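Local coordinates for trilobed Protease (Pyrococcus furiosus, PDB 2GOP), which probably cleaves peptides as a protease, one part of which is a beta-propeller domain with an open Velcro topology, at residues Pro20-Glu25 / Gly306-Glu311; Gly24-Tyr29 / Pro64-Asp69. All coordinates share one frame; numbering follows the deposited sequence.

Contact 1: residues Pro20-Glu25 / Gly306-Glu311; sequences PRTKGE and GFDVDE
Thr22 and Asp308 meet where the innermost strands of the first and last blades of a seven-bladed beta-propeller lie side by side. No blade is shared between the two chain ends, so this contact helps shut the ring in the open Velcro arrangement. The short strands run almost exactly parallel, with axes 5.5 Å from each other at closest, and carboxylates reach across instead of direct backbone hydrogen bonds. With its CG turned opposite the backbone nitrogen (chi1 -162°), Asp308 extends over to the other strand, and its OD2 accepts Thr22 N at 2.9 Å from the anti side, 24° out of the carboxylate plane. Its OD1 forms a salt bridge with Lys269, so both oxygens of this buried group are engaged. Replacing Asp308 by alanine is likely to leave the amide of Thr22 without its acceptor and Lys269 without that counter-charge. Packing is tight around this pair: Pro20 CG sits 3.5 Å from Gly306 O, and Thr22 CG2 lies 3.6 Å from Asp310 N, while Thr22 OG1 hydrogen-bonds to Leu26 O. Further along, the strands give way to loops and the contact becomes wetter. Glu311 is solvent-exposed, its side chain extended beyond CG, with the carboxylate carbon CD 3.7 Å from Gly24 CA. One water donates to Thr22 OG1 and Gly24 O and accepts from Glu311 N. Amid this looser edge Asp310 still holds firmly: its OD2 takes Gly24 N on the anti lone pair at 2.7 Å, the N-H pointing almost straight at it (175°).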
# COMPACT_ATOMS: atom_id res chain seq x y z
N PRO A 20 -9.20 -10.58 -15.59
CA PRO A 20 -9.12 -11.25 -16.90
C PRO A 20 -7.99 -12.27 -16.93
O PRO A 20 -6.91 -12.02 -16.40
CB PRO A 20 -8.82 -10.11 -17.86
CG PRO A 20 -8.10 -9.11 -17.04
CD PRO A 20 -8.70 -9.20 -15.65
N ARG A 21 -8.25 -13.41 -17.56
CA ARG A 21 -7.31 -14.50 -17.63
C ARG A 21 -7.35 -15.12 -19.01
O ARG A 21 -8.40 -15.14 -19.67
CB ARG A 21 -7.67 -15.57 -16.60
CG ARG A 21 -7.58 -15.09 -15.17
CD ARG A 21 -6.17 -15.11 -14.70
NE ARG A 21 -5.95 -14.18 -13.61
CZ ARG A 21 -4.84 -14.14 -12.87
NH1 ARG A 21 -3.84 -14.98 -13.11
NH2 ARG A 21 -4.76 -13.25 -11.89
N THR A 22 -6.22 -15.67 -19.43
CA THR A 22 -6.16 -16.40 -20.68
C THR A 22 -5.14 -17.55 -20.67
O THR A 22 -4.05 -17.42 -20.10
CB THR A 22 -5.87 -15.45 -21.86
OG1 THR A 22 -6.04 -16.15 -23.10
CG2 THR A 22 -4.45 -14.88 -21.77
N LYS A 23 -5.53 -18.67 -21.27
CA LYS A 23 -4.62 -19.77 -21.58
C LYS A 23 -5.08 -20.35 -22.89
O LYS A 23 -6.26 -20.60 -23.07
CB LYS A 23 -4.67 -20.87 -20.52
CG LYS A 23 -4.14 -20.48 -19.16
CD LYS A 23 -2.65 -20.17 -19.18
CE LYS A 23 -2.15 -19.89 -17.77
NZ LYS A 23 -0.70 -19.56 -17.72
N GLY A 24 -4.14 -20.55 -23.82
CA GLY A 24 -4.47 -21.11 -25.12
C GLY A 24 -5.52 -20.28 -25.84
O GLY A 24 -5.32 -19.09 -26.07
N GLU A 25 -6.63 -20.91 -26.20
CA GLU A 25 -7.72 -20.24 -26.90
C GLU A 25 -8.89 -19.94 -25.96
O GLU A 25 -9.98 -19.59 -26.40
CB GLU A 25 -8.18 -21.08 -28.10
CG GLU A 25 -7.14 -21.17 -29.23
CD GLU A 25 -7.33 -20.11 -30.30
OE1 GLU A 25 -7.65 -18.94 -29.97
OE2 GLU A 25 -7.14 -20.44 -31.49
N GLY A 306 -6.17 -4.50 -15.36
CA GLY A 306 -5.80 -5.90 -15.34
C GLY A 306 -5.68 -6.49 -16.74
O GLY A 306 -6.43 -6.13 -17.66
N PHE A 307 -4.75 -7.42 -16.89
CA PHE A 307 -4.54 -8.09 -18.15
C PHE A 307 -3.91 -9.45 -17.90
O PHE A 307 -3.50 -9.76 -16.78
CB PHE A 307 -3.60 -7.27 -19.04
CG PHE A 307 -2.19 -7.22 -18.53
CD1 PHE A 307 -1.82 -6.31 -17.55
CD2 PHE A 307 -1.24 -8.10 -19.01
CE1 PHE A 307 -0.53 -6.29 -17.05
CE2 PHE A 307 0.05 -8.08 -18.52
CZ PHE A 307 0.40 -7.18 -17.54
N ASP A 308 -3.82 -10.25 -18.95
CA ASP A 308 -3.10 -11.51 -18.88
C ASP A 308 -2.58 -11.81 -20.27
O ASP A 308 -3.05 -11.24 -21.24
CB ASP A 308 -4.02 -12.62 -18.41
CG ASP A 308 -3.29 -13.84 -17.91
OD1 ASP A 308 -2.08 -13.75 -17.62
OD2 ASP A 308 -3.95 -14.89 -17.81
N VAL A 309 -1.61 -12.71 -20.35
CA VAL A 309 -1.00 -13.08 -21.63
C VAL A 309 -0.61 -14.56 -21.66
O VAL A 309 -0.04 -15.08 -20.71
CB VAL A 309 0.22 -12.18 -21.95
CG1 VAL A 309 1.19 -12.13 -20.76
CG2 VAL A 309 0.93 -12.66 -23.20
N ASP A 310 -0.96 -15.23 -22.75
CA ASP A 310 -0.43 -16.57 -23.03
C ASP A 310 -0.13 -16.62 -24.53
O ASP A 310 0.89 -16.09 -24.96
CB ASP A 310 -1.40 -17.66 -22.54
CG ASP A 310 -0.84 -19.08 -22.70
OD1 ASP A 310 0.34 -19.31 -22.37
OD2 ASP A 310 -1.59 -19.96 -23.16
N GLU A 311 -1.01 -17.21 -25.34
CA GLU A 311 -0.85 -17.16 -26.79
C GLU A 311 -1.31 -15.82 -27.33
O GLU A 311 -0.81 -15.33 -28.35
CB GLU A 311 -1.65 -18.28 -27.47
CG GLU A 311 -1.07 -19.67 -27.23
CD GLU A 311 -1.95 -20.77 -27.78
OE1 GLU A 311 -1.56 -21.96 -27.65
OE2 GLU A 311 -3.04 -20.46 -28.34
O HOH W 1 -3.94 -17.15 -24.95
O HOH W 2 -1.60 -16.99 -18.94

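Contact 2: residues Gly24-Tyr29 / Pro64-Asp69; sequences GELVAY and PRISPD
Leu26-Tyr29 and Pro64-Ile66 run nearly antiparallel, their short axes 166° apart, yet they belong to different sheets. The axes come no closer than 7.2 Å and no hydrogen bond joins the segments; the contact is made by side chains filling the space between two sheet faces. Ile66 is the main wedge. Its CG1 is set opposite the carbonyl carbon (chi1 -58°), and the near-extended chi2 (152°) carries CD1 across to lie 3.8 Å from Ala28 CB and 3.9 Å from Ala28 N. The same methyl approaches Leu26 CB at 4.4 Å, so it rests between two residues that both direct their side chains at the neighbouring sheet. Between them it also meets the backbone, at 4.2 Å from Val27 C. This is the interface between consecutive blades of a beta-propeller: the second strand of the first blade faces the innermost strand of the second, whose sequence falls in a WD40-like propeller repeat. At the other end of the contact Pro64 takes over from Ile66. Its carbonyl oxygen accepts a hydrogen bond from Arg65 NH1, which also forms a salt bridge with Asp19 of strand 16-23, while its ring packs against the first blade. Pro64 CB lies 4.3 Å from Ala28 CB, and Pro64 CG comes to 4.4 Å from Tyr29 C.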
# COMPACT_ATOMS: atom_id res chain seq x y z
N GLY A 24 -4.14 -20.55 -23.82
CA GLY A 24 -4.47 -21.11 -25.12
C GLY A 24 -5.52 -20.28 -25.84
O GLY A 24 -5.32 -19.09 -26.07
N GLU A 25 -6.63 -20.91 -26.20
CA GLU A 25 -7.72 -20.24 -26.90
C GLU A 25 -8.89 -19.94 -25.96
O GLU A 25 -9.98 -19.59 -26.40
CB GLU A 25 -8.18 -21.08 -28.10
CG GLU A 25 -7.14 -21.17 -29.23
CD GLU A 25 -7.33 -20.11 -30.30
OE1 GLU A 25 -7.65 -18.94 -29.97
OE2 GLU A 25 -7.14 -20.44 -31.49
N LEU A 26 -8.64 -20.07 -24.66
CA LEU A 26 -9.63 -19.73 -23.64
C LEU A 26 -9.32 -18.40 -22.98
O LEU A 26 -8.16 -18.07 -22.71
CB LEU A 26 -9.68 -20.81 -22.55
CG LEU A 26 -10.25 -22.17 -22.97
CD1 LEU A 26 -10.26 -23.13 -21.79
CD2 LEU A 26 -11.65 -22.04 -23.57
N VAL A 27 -10.37 -17.63 -22.73
CA VAL A 27 -10.29 -16.49 -21.83
C VAL A 27 -11.31 -16.73 -20.73
O VAL A 27 -12.31 -17.41 -20.94
CB VAL A 27 -10.57 -15.15 -22.55
CG1 VAL A 27 -9.58 -14.95 -23.69
CG2 VAL A 27 -11.99 -15.08 -23.07
N ALA A 28 -11.03 -16.19 -19.54
CA ALA A 28 -12.00 -16.19 -18.45
C ALA A 28 -11.92 -14.88 -17.68
O ALA A 28 -10.91 -14.16 -17.74
CB ALA A 28 -11.78 -17.37 -17.50
N TYR A 29 -13.01 -14.59 -16.97
CA TYR A 29 -13.12 -13.39 -16.17
C TYR A 29 -14.26 -13.51 -15.20
O TYR A 29 -15.10 -14.42 -15.31
CB TYR A 29 -13.33 -12.15 -17.07
CG TYR A 29 -14.49 -12.27 -18.02
CD1 TYR A 29 -14.35 -12.91 -19.24
CD2 TYR A 29 -15.74 -11.74 -17.69
CE1 TYR A 29 -15.39 -13.01 -20.12
CE2 TYR A 29 -16.81 -11.85 -18.56
CZ TYR A 29 -16.63 -12.49 -19.77
OH TYR A 29 -17.67 -12.60 -20.66
N PRO A 64 -10.56 -16.75 -11.03
CA PRO A 64 -10.43 -17.76 -12.08
C PRO A 64 -8.98 -17.97 -12.49
O PRO A 64 -8.27 -17.00 -12.76
CB PRO A 64 -11.22 -17.17 -13.24
CG PRO A 64 -11.17 -15.70 -13.02
CD PRO A 64 -11.28 -15.56 -11.52
N ARG A 65 -8.53 -19.23 -12.49
CA ARG A 65 -7.18 -19.57 -12.91
C ARG A 65 -7.27 -20.76 -13.84
O ARG A 65 -7.61 -21.86 -13.42
CB ARG A 65 -6.29 -19.90 -11.69
CG ARG A 65 -6.19 -18.76 -10.65
CD ARG A 65 -5.46 -17.54 -11.18
NE ARG A 65 -5.25 -16.52 -10.14
CZ ARG A 65 -6.06 -15.50 -9.87
NH1 ARG A 65 -7.17 -15.28 -10.56
NH2 ARG A 65 -5.74 -14.66 -8.89
N ILE A 66 -7.03 -20.52 -15.13
CA ILE A 66 -7.11 -21.58 -16.12
C ILE A 66 -5.78 -22.31 -16.10
O ILE A 66 -4.75 -21.66 -16.13
CB ILE A 66 -7.35 -21.04 -17.54
CG1 ILE A 66 -8.64 -20.21 -17.61
CG2 ILE A 66 -7.39 -22.21 -18.55
CD1 ILE A 66 -8.62 -19.13 -18.67
N SER A 67 -5.81 -23.64 -16.05
CA SER A 67 -4.57 -24.41 -16.12
C SER A 67 -3.91 -24.22 -17.48
O SER A 67 -4.61 -24.10 -18.49
CB SER A 67 -4.83 -25.89 -15.85
OG SER A 67 -5.65 -26.48 -16.85
N PRO A 68 -2.57 -24.17 -17.53
CA PRO A 68 -1.88 -24.02 -18.83
C PRO A 68 -2.44 -24.90 -19.98
O PRO A 68 -2.53 -24.44 -21.12
CB PRO A 68 -0.45 -24.42 -18.50
CG PRO A 68 -0.29 -23.97 -17.05
CD PRO A 68 -1.61 -24.25 -16.41
N ASP A 69 -2.85 -26.12 -19.67
CA ASP A 69 -3.35 -27.04 -20.71
C ASP A 69 -4.83 -26.85 -21.03
O ASP A 69 -5.40 -27.60 -21.82
CB ASP A 69 -3.06 -28.50 -20.32
CG ASP A 69 -3.87 -28.98 -19.13
OD1 ASP A 69 -4.65 -28.21 -18.54
OD2 ASP A 69 -3.70 -30.16 -18.77

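How the contacts relate
Both contacts anchor the first blade to its neighbours, contact 1 to the last blade and contact 2 to the second. They share Gly24 and Glu25, in the turn joining strands 16-23 and 26-35, which are adjacent in one sheet; Arg21 N probably hydrogen-bonds to Ala28 O between them, at 2.8 Å. Contact 2 is buried and apolar, with aliphatic side chains meeting between sheet faces. Contact 1 is only partly buried and is polar, its innermost strands joined through aspartates and water. Arg21 and Lys23 also link the sites, each touching a backbone carbonyl of strand 62-66, with Arg21 CG 3.2 Å from Pro64 O.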